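Long-range contacts in tryptophanyl-tRNA synthetase (Cryptosporidium parvum Iowa II, PDB 3HV0), which probably charges tRNA(Trp) with L-tryptophan at the expense of ATP, this chain being the C-terminal part that holds the class I catalytic core: residues 45-50 / 99-104; 73-78 / 104-109. One frame throughout, in Å; residues are numbered along the deposited sequence.

Interactions 1 and 2 meet on one helix, 93-106, and share D104; their centres lie 12 Å apart. Interaction 1 packs Y101 of the helix against the loop at 45-50, near the surface, whereas interaction 2, within the beta-alpha-beta unit 76-81, 93-106, 110-114 of the class I nucleotide-binding fold, ties the start of the first strand to the helix end and the loop leading into the second. The two are joined directly where Q45 OE1 lies 2.9 Å from T105 OG1, a probable hydrogen bond, and by packing of Q103 N against L77 CD1 at 3.9 Å. The bound tryptophan is reached from the end of segment 73-78, at Y78.

Interaction 1: 45-50 / 99-104; sequences QKAHHF and TKYLQD
Y101 and H48 carry this contact, in which helix 93-106, the helix of a beta-alpha-beta unit in the class I synthetase fold, packs against the loop entering the short helix 49-52. In Y101, CG stands anti to the backbone N (chi1 155°), which turns the ring toward the loop. From the backbone outward, Y101 CB meets H48 CD2 at 3.5 Å, and Y101 CG remains beside the same imidazole carbon. Over the ring face lies H48 CB, 3.3 Å from the centroid and almost on the ring normal, in a CH-pi contact; its nearest ring atoms are Y101 CE2, at 3.4 Å, and CD2, while CD1 and CE1 stand slightly farther from it. The two aromatic planes are inclined at 48°, an oblique pairing. Y101 CZ comes to H48 N at 3.4 Å, and at the tip Y101 OH receives a weak hydrogen bond from the same H48 N (3.3 Å) and lies against A47 CA. The Q45 amide passes the ring steeply inclined to it, OE1 only loosely near Y101 CE1; its polar partner is T105. M39 of helix 33-43 also touches Y101. H48 occupies the N-cap position of helix 49-52, and its imidazole is fixed by its own capping bond: F50 N donates to H48 ND1 at 3.2 Å, nearly straight, with the donor tilted 23° from the ring plane.

Interaction 2: 73-78 / 104-109; sequences ELFYLY and DTFKVP. With TRP (tryptophan), chain C.
With chi1 at 64°, F75 tucks its ring back over its own backbone, flanked by N on one side and the carbonyl carbon on the other, while F106 swings CG to the side remote from its carbonyl carbon; together these rotations bring the two rings into a T-shaped, edge-to-face pair. The edge of F75 points at the face of F106, F75 CZ approaching F106 CG at 3.7 Å with the planes 71° apart. A different side of the F75 ring is used by V108, whose CG1 rests over one face, displaced toward the rim, in a CH-pi contact 4.0 Å from the centroid. The other methyl of V108, CG2, reaches L77 CD1 at 3.5 Å, the two side chains running roughly perpendicular. V108 is thereby wedged between an aromatic and an aliphatic partner, all of them buried. The backbones are joined where L77 N donates to P109 O at 3.1 Å; the bond is nearly straight, 167°, and lies in the carbonyl plane. Y76 CA adds a CA-H...O contact to the same oxygen, which therefore has two partners on the strand. P109 also sets its CD against F75 O. Further along the strand, Y78 OH accepts from the indole NE1 of the bound tryptophan at 3.1 Å, and CZ2 of the ligand lies over one face of the Y78 ring; the hydroxyl is also in hydrogen-bonding position to Q201 O and Q113 OE1. Within the beta-alpha-beta unit, the contact ties strand 76-81 to the loop between helix 93-106 and strand 110-114, with helices 33-43 and 62-70 packing on F106 and strand 222-227 lying alongside 76-81.

Interaction 1: 45-50 / 99-104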
loop_
_atom_site.group_PDB
_atom_site.type_symbol
_atom_site.label_atom_id
_atom_site.label_comp_id
_atom_site.label_asym_id
_atom_site.label_seq_id
_atom_site.Cartn_x
_atom_site.Cartn_y
_atom_site.Cartn_z
ATOM N N GLN A 45 3.486 -40.721 -6.087
ATOM C CA GLN A 45 2.093 -40.716 -5.694
ATOM C C GLN A 45 1.228 -40.713 -6.938
ATOM O O GLN A 45 1.575 -40.118 -7.947
ATOM C CB GLN A 45 1.791 -39.560 -4.763
ATOM C CG GLN A 45 2.122 -39.833 -3.286
ATOM C CD GLN A 45 1.915 -38.587 -2.405
ATOM O OE1 GLN A 45 0.998 -37.778 -2.634
ATOM N NE2 GLN A 45 2.775 -38.427 -1.399
ATOM N N LYS A 46 0.140 -41.475 -6.868
ATOM C CA LYS A 46 -0.899 -41.481 -7.898
ATOM C C LYS A 46 -1.550 -40.089 -7.900
ATOM O O LYS A 46 -1.522 -39.384 -6.891
ATOM C CB LYS A 46 -1.904 -42.626 -7.640
ATOM C CG LYS A 46 -3.383 -42.250 -7.757
ATOM C CD LYS A 46 -4.287 -43.450 -7.484
ATOM C CE LYS A 46 -4.414 -44.357 -8.699
ATOM N NZ LYS A 46 -5.217 -43.734 -9.798
ATOM N N ALA A 47 -2.097 -39.690 -9.042
ATOM C CA ALA A 47 -2.510 -38.296 -9.245
ATOM C C ALA A 47 -3.801 -38.012 -8.513
ATOM O O ALA A 47 -4.703 -38.848 -8.458
ATOM C CB ALA A 47 -2.673 -37.981 -10.727
ATOM N N HIS A 48 -3.883 -36.817 -7.955
ATOM C CA HIS A 48 -5.104 -36.383 -7.327
ATOM C C HIS A 48 -6.206 -36.388 -8.365
ATOM O O HIS A 48 -5.976 -36.027 -9.519
ATOM C CB HIS A 48 -4.943 -34.992 -6.760
ATOM C CG HIS A 48 -5.991 -34.623 -5.769
ATOM N ND1 HIS A 48 -7.179 -34.029 -6.130
ATOM C CD2 HIS A 48 -6.027 -34.752 -4.424
ATOM C CE1 HIS A 48 -7.898 -33.789 -5.047
ATOM N NE2 HIS A 48 -7.224 -34.226 -3.997
ATOM N N HIS A 49 -7.399 -36.810 -7.960
ATOM C CA HIS A 49 -8.514 -36.912 -8.892
ATOM C C HIS A 49 -8.970 -35.576 -9.528
ATOM O O HIS A 49 -9.549 -35.608 -10.606
ATOM C CB HIS A 49 -9.700 -37.690 -8.274
ATOM C CG HIS A 49 -10.274 -37.060 -7.043
ATOM N ND1 HIS A 49 -9.738 -37.253 -5.789
ATOM C CD2 HIS A 49 -11.342 -36.246 -6.876
ATOM C CE1 HIS A 49 -10.449 -36.582 -4.902
ATOM N NE2 HIS A 49 -11.430 -35.967 -5.537
ATOM N N PHE A 50 -8.687 -34.412 -8.939
ATOM C CA PHE A 50 -9.019 -33.161 -9.654
ATOM C C PHE A 50 -8.317 -33.055 -11.014
ATOM O O PHE A 50 -8.679 -32.217 -11.851
ATOM C CB PHE A 50 -8.714 -31.893 -8.836
ATOM C CG PHE A 50 -9.519 -31.765 -7.569
ATOM C CD1 PHE A 50 -10.726 -32.441 -7.396
ATOM C CD2 PHE A 50 -9.068 -30.973 -6.539
ATOM C CE1 PHE A 50 -11.428 -32.327 -6.224
ATOM C CE2 PHE A 50 -9.790 -30.854 -5.377
ATOM C CZ PHE A 50 -10.964 -31.533 -5.218
ATOM N N THR A 99 -4.140 -27.847 -3.129
ATOM C CA THR A 99 -2.845 -27.386 -2.654
ATOM C C THR A 99 -2.221 -28.260 -1.554
ATOM O O THR A 99 -1.005 -28.426 -1.495
ATOM C CB THR A 99 -2.979 -25.998 -2.071
ATOM O OG1 THR A 99 -3.578 -25.122 -3.048
ATOM C CG2 THR A 99 -1.589 -25.497 -1.626
ATOM N N LYS A 100 -3.044 -28.776 -0.649
ATOM C CA LYS A 100 -2.549 -29.680 0.390
ATOM C C LYS A 100 -1.958 -30.904 -0.304
ATOM O O LYS A 100 -0.865 -31.339 0.021
ATOM C CB LYS A 100 -3.690 -30.094 1.338
ATOM C CG LYS A 100 -3.253 -30.680 2.684
ATOM C CD LYS A 100 -3.401 -32.188 2.712
ATOM C CE LYS A 100 -2.873 -32.830 4.030
ATOM N NZ LYS A 100 -1.447 -32.468 4.322
ATOM N N TYR A 101 -2.683 -31.423 -1.286
ATOM C CA TYR A 101 -2.215 -32.569 -2.046
ATOM C C TYR A 101 -0.874 -32.226 -2.720
ATOM O O TYR A 101 0.065 -33.040 -2.715
ATOM C CB TYR A 101 -3.249 -33.011 -3.090
ATOM C CG TYR A 101 -2.622 -33.743 -4.231
ATOM C CD1 TYR A 101 -2.252 -35.084 -4.102
ATOM C CD2 TYR A 101 -2.349 -33.092 -5.436
ATOM C CE1 TYR A 101 -1.651 -35.768 -5.151
ATOM C CE2 TYR A 101 -1.740 -33.765 -6.490
ATOM C CZ TYR A 101 -1.389 -35.103 -6.335
ATOM O OH TYR A 101 -0.810 -35.775 -7.381
ATOM N N LEU A 102 -0.785 -31.019 -3.289
ATOM C CA LEU A 102 0.457 -30.603 -3.923
ATOM C C LEU A 102 1.589 -30.433 -2.896
ATOM O O LEU A 102 2.751 -30.670 -3.199
ATOM C CB LEU A 102 0.263 -29.308 -4.690
ATOM C CG LEU A 102 -0.626 -29.334 -5.934
ATOM C CD1 LEU A 102 -0.928 -27.884 -6.340
ATOM C CD2 LEU A 102 0.012 -30.115 -7.057
ATOM N N GLN A 103 1.243 -30.003 -1.692
ATOM C CA GLN A 103 2.223 -29.829 -0.642
ATOM C C GLN A 103 2.696 -31.187 -0.155
ATOM O O GLN A 103 3.856 -31.364 0.124
ATOM C CB GLN A 103 1.656 -29.012 0.522
ATOM C CG GLN A 103 2.710 -28.602 1.562
ATOM C CD GLN A 103 2.116 -27.899 2.774
ATOM O OE1 GLN A 103 1.197 -28.410 3.414
ATOM N NE2 GLN A 103 2.653 -26.736 3.105
ATOM N N ASP A 104 1.788 -32.147 -0.064
ATOM C CA ASP A 104 2.132 -33.489 0.377
ATOM C C ASP A 104 2.960 -34.204 -0.682
ATOM O O ASP A 104 3.804 -35.033 -0.359
ATOM C CB ASP A 104 0.866 -34.312 0.633
ATOM C CG ASP A 104 0.001 -33.745 1.725
ATOM O OD1 ASP A 104 0.460 -32.869 2.496
ATOM O OD2 ASP A 104 -1.162 -34.181 1.810
HETATM O O HOH W 1 0.521 -37.809 -7.375
#

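Interaction 2: 73-78 / 104-109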
loop_
_atom_site.group_PDB
_atom_site.type_symbol
_atom_site.label_atom_id
_atom_site.label_comp_id
_atom_site.label_asym_id
_atom_site.label_seq_id
_atom_site.Cartn_x
_atom_site.Cartn_y
_atom_site.Cartn_z
ATOM N N GLU A 73 15.551 -29.272 -7.611
ATOM C CA GLU A 73 15.381 -27.908 -7.052
ATOM C C GLU A 73 14.029 -27.727 -6.394
ATOM O O GLU A 73 13.048 -28.305 -6.833
ATOM C CB GLU A 73 15.522 -26.849 -8.141
ATOM C CG GLU A 73 16.772 -26.990 -8.983
ATOM C CD GLU A 73 17.156 -25.701 -9.694
ATOM O OE1 GLU A 73 16.383 -24.696 -9.622
ATOM O OE2 GLU A 73 18.245 -25.698 -10.317
ATOM N N LEU A 74 13.974 -26.899 -5.357
ATOM C CA LEU A 74 12.717 -26.602 -4.669
ATOM C C LEU A 74 12.041 -25.396 -5.300
ATOM O O LEU A 74 12.676 -24.609 -6.003
ATOM C CB LEU A 74 12.953 -26.353 -3.171
ATOM C CG LEU A 74 12.800 -27.577 -2.240
ATOM C CD1 LEU A 74 13.585 -28.827 -2.726
ATOM C CD2 LEU A 74 13.210 -27.201 -0.802
ATOM N N PHE A 75 10.743 -25.284 -5.039
ATOM C CA PHE A 75 9.922 -24.154 -5.444
ATOM C C PHE A 75 8.902 -23.939 -4.321
ATOM O O PHE A 75 8.994 -24.592 -3.284
ATOM C CB PHE A 75 9.236 -24.443 -6.786
ATOM C CG PHE A 75 8.258 -25.591 -6.748
ATOM C CD1 PHE A 75 6.899 -25.358 -6.616
ATOM C CD2 PHE A 75 8.701 -26.896 -6.867
ATOM C CE1 PHE A 75 5.995 -26.401 -6.589
ATOM C CE2 PHE A 75 7.815 -27.953 -6.841
ATOM C CZ PHE A 75 6.460 -27.705 -6.690
ATOM N N TYR A 76 7.953 -23.032 -4.516
ATOM C CA TYR A 76 6.897 -22.810 -3.514
ATOM C C TYR A 76 5.521 -22.611 -4.103
ATOM O O TYR A 76 5.380 -22.266 -5.277
ATOM C CB TYR A 76 7.239 -21.650 -2.569
ATOM C CG TYR A 76 7.078 -20.228 -3.084
ATOM C CD1 TYR A 76 8.062 -19.645 -3.865
ATOM C CD2 TYR A 76 5.996 -19.436 -2.704
ATOM C CE1 TYR A 76 7.965 -18.335 -4.304
ATOM C CE2 TYR A 76 5.878 -18.114 -3.150
ATOM C CZ TYR A 76 6.879 -17.558 -3.939
ATOM O OH TYR A 76 6.808 -16.240 -4.396
ATOM N N LEU A 77 4.513 -22.852 -3.263
ATOM C CA LEU A 77 3.115 -22.699 -3.654
ATOM C C LEU A 77 2.593 -21.379 -3.108
ATOM O O LEU A 77 3.011 -20.945 -2.079
ATOM C CB LEU A 77 2.281 -23.869 -3.130
ATOM C CG LEU A 77 2.711 -25.277 -3.580
ATOM C CD1 LEU A 77 2.355 -26.376 -2.584
ATOM C CD2 LEU A 77 2.139 -25.595 -4.956
ATOM N N TYR A 78 1.695 -20.735 -3.827
ATOM C CA TYR A 78 1.001 -19.547 -3.335
ATOM C C TYR A 78 -0.468 -19.633 -3.737
ATOM O O TYR A 78 -0.812 -19.763 -4.915
ATOM C CB TYR A 78 1.644 -18.273 -3.879
ATOM C CG TYR A 78 0.794 -17.004 -3.878
ATOM C CD1 TYR A 78 0.023 -16.641 -2.789
ATOM C CD2 TYR A 78 0.826 -16.141 -4.958
ATOM C CE1 TYR A 78 -0.712 -15.474 -2.794
ATOM C CE2 TYR A 78 0.091 -14.970 -4.974
ATOM C CZ TYR A 78 -0.679 -14.636 -3.887
ATOM O OH TYR A 78 -1.431 -13.459 -3.926
ATOM N N ASP A 104 1.788 -32.147 -0.064
ATOM C CA ASP A 104 2.132 -33.489 0.377
ATOM C C ASP A 104 2.960 -34.204 -0.682
ATOM O O ASP A 104 3.804 -35.033 -0.359
ATOM C CB ASP A 104 0.866 -34.312 0.633
ATOM C CG ASP A 104 0.001 -33.745 1.725
ATOM O OD1 ASP A 104 0.460 -32.869 2.496
ATOM O OD2 ASP A 104 -1.162 -34.181 1.810
ATOM N N THR A 105 2.683 -33.901 -1.948
ATOM C CA THR A 105 3.276 -34.634 -3.059
ATOM C C THR A 105 4.660 -34.100 -3.352
ATOM O O THR A 105 5.584 -34.875 -3.510
ATOM C CB THR A 105 2.410 -34.544 -4.319
ATOM O OG1 THR A 105 1.183 -35.253 -4.096
ATOM C CG2 THR A 105 3.112 -35.168 -5.504
ATOM N N PHE A 106 4.803 -32.769 -3.399
ATOM C CA PHE A 106 6.107 -32.147 -3.692
ATOM C C PHE A 106 6.933 -31.837 -2.446
ATOM O O PHE A 106 8.145 -31.654 -2.543
ATOM C CB PHE A 106 5.928 -30.885 -4.541
ATOM C CG PHE A 106 5.456 -31.168 -5.931
ATOM C CD1 PHE A 106 4.170 -30.845 -6.321
ATOM C CD2 PHE A 106 6.290 -31.796 -6.838
ATOM C CE1 PHE A 106 3.726 -31.114 -7.600
ATOM C CE2 PHE A 106 5.849 -32.079 -8.130
ATOM C CZ PHE A 106 4.560 -31.742 -8.507
ATOM N N LYS A 107 6.270 -31.773 -1.290
ATOM C CA LYS A 107 6.923 -31.479 -0.011
ATOM C C LYS A 107 7.549 -30.071 -0.044
ATOM O O LYS A 107 8.683 -29.868 0.370
ATOM C CB LYS A 107 7.972 -32.553 0.301
ATOM C CG LYS A 107 7.941 -33.077 1.740
ATOM C CD LYS A 107 9.328 -33.063 2.444
ATOM C CE LYS A 107 10.036 -34.442 2.473
ATOM N NZ LYS A 107 11.076 -34.602 1.416
ATOM N N VAL A 108 6.809 -29.088 -0.547
ATOM C CA VAL A 108 7.381 -27.764 -0.727
ATOM C C VAL A 108 6.732 -26.780 0.216
ATOM O O VAL A 108 5.684 -27.077 0.755
ATOM C CB VAL A 108 7.219 -27.285 -2.167
ATOM C CG1 VAL A 108 8.071 -28.174 -3.113
ATOM C CG2 VAL A 108 5.722 -27.230 -2.561
ATOM N N PRO A 109 7.374 -25.621 0.448
ATOM C CA PRO A 109 6.768 -24.565 1.270
ATOM C C PRO A 109 5.550 -24.007 0.622
ATOM O O PRO A 109 5.478 -24.031 -0.600
ATOM C CB PRO A 109 7.847 -23.477 1.332
ATOM C CG PRO A 109 9.111 -24.172 1.070
ATOM C CD PRO A 109 8.788 -25.330 0.152
HETATM N N TRP C . -8.719 -12.300 -4.225
HETATM C CA TRP C . -8.881 -13.779 -4.102
HETATM C C TRP C . -10.345 -14.122 -3.871
HETATM O O TRP C . -11.129 -13.256 -3.441
HETATM C CB TRP C . -8.001 -14.373 -2.984
HETATM C CG TRP C . -6.577 -14.647 -3.409
HETATM C CD1 TRP C . -5.461 -13.917 -3.080
HETATM C CD2 TRP C . -6.108 -15.734 -4.223
HETATM N NE1 TRP C . -4.344 -14.480 -3.636
HETATM C CE2 TRP C . -4.713 -15.587 -4.353
HETATM C CE3 TRP C . -6.729 -16.810 -4.850
HETATM C CZ2 TRP C . -3.932 -16.478 -5.086
HETATM C CZ3 TRP C . -5.952 -17.690 -5.580
HETATM C CH2 TRP C . -4.564 -17.511 -5.701
HETATM O OXT TRP C . -10.744 -15.273 -4.130
#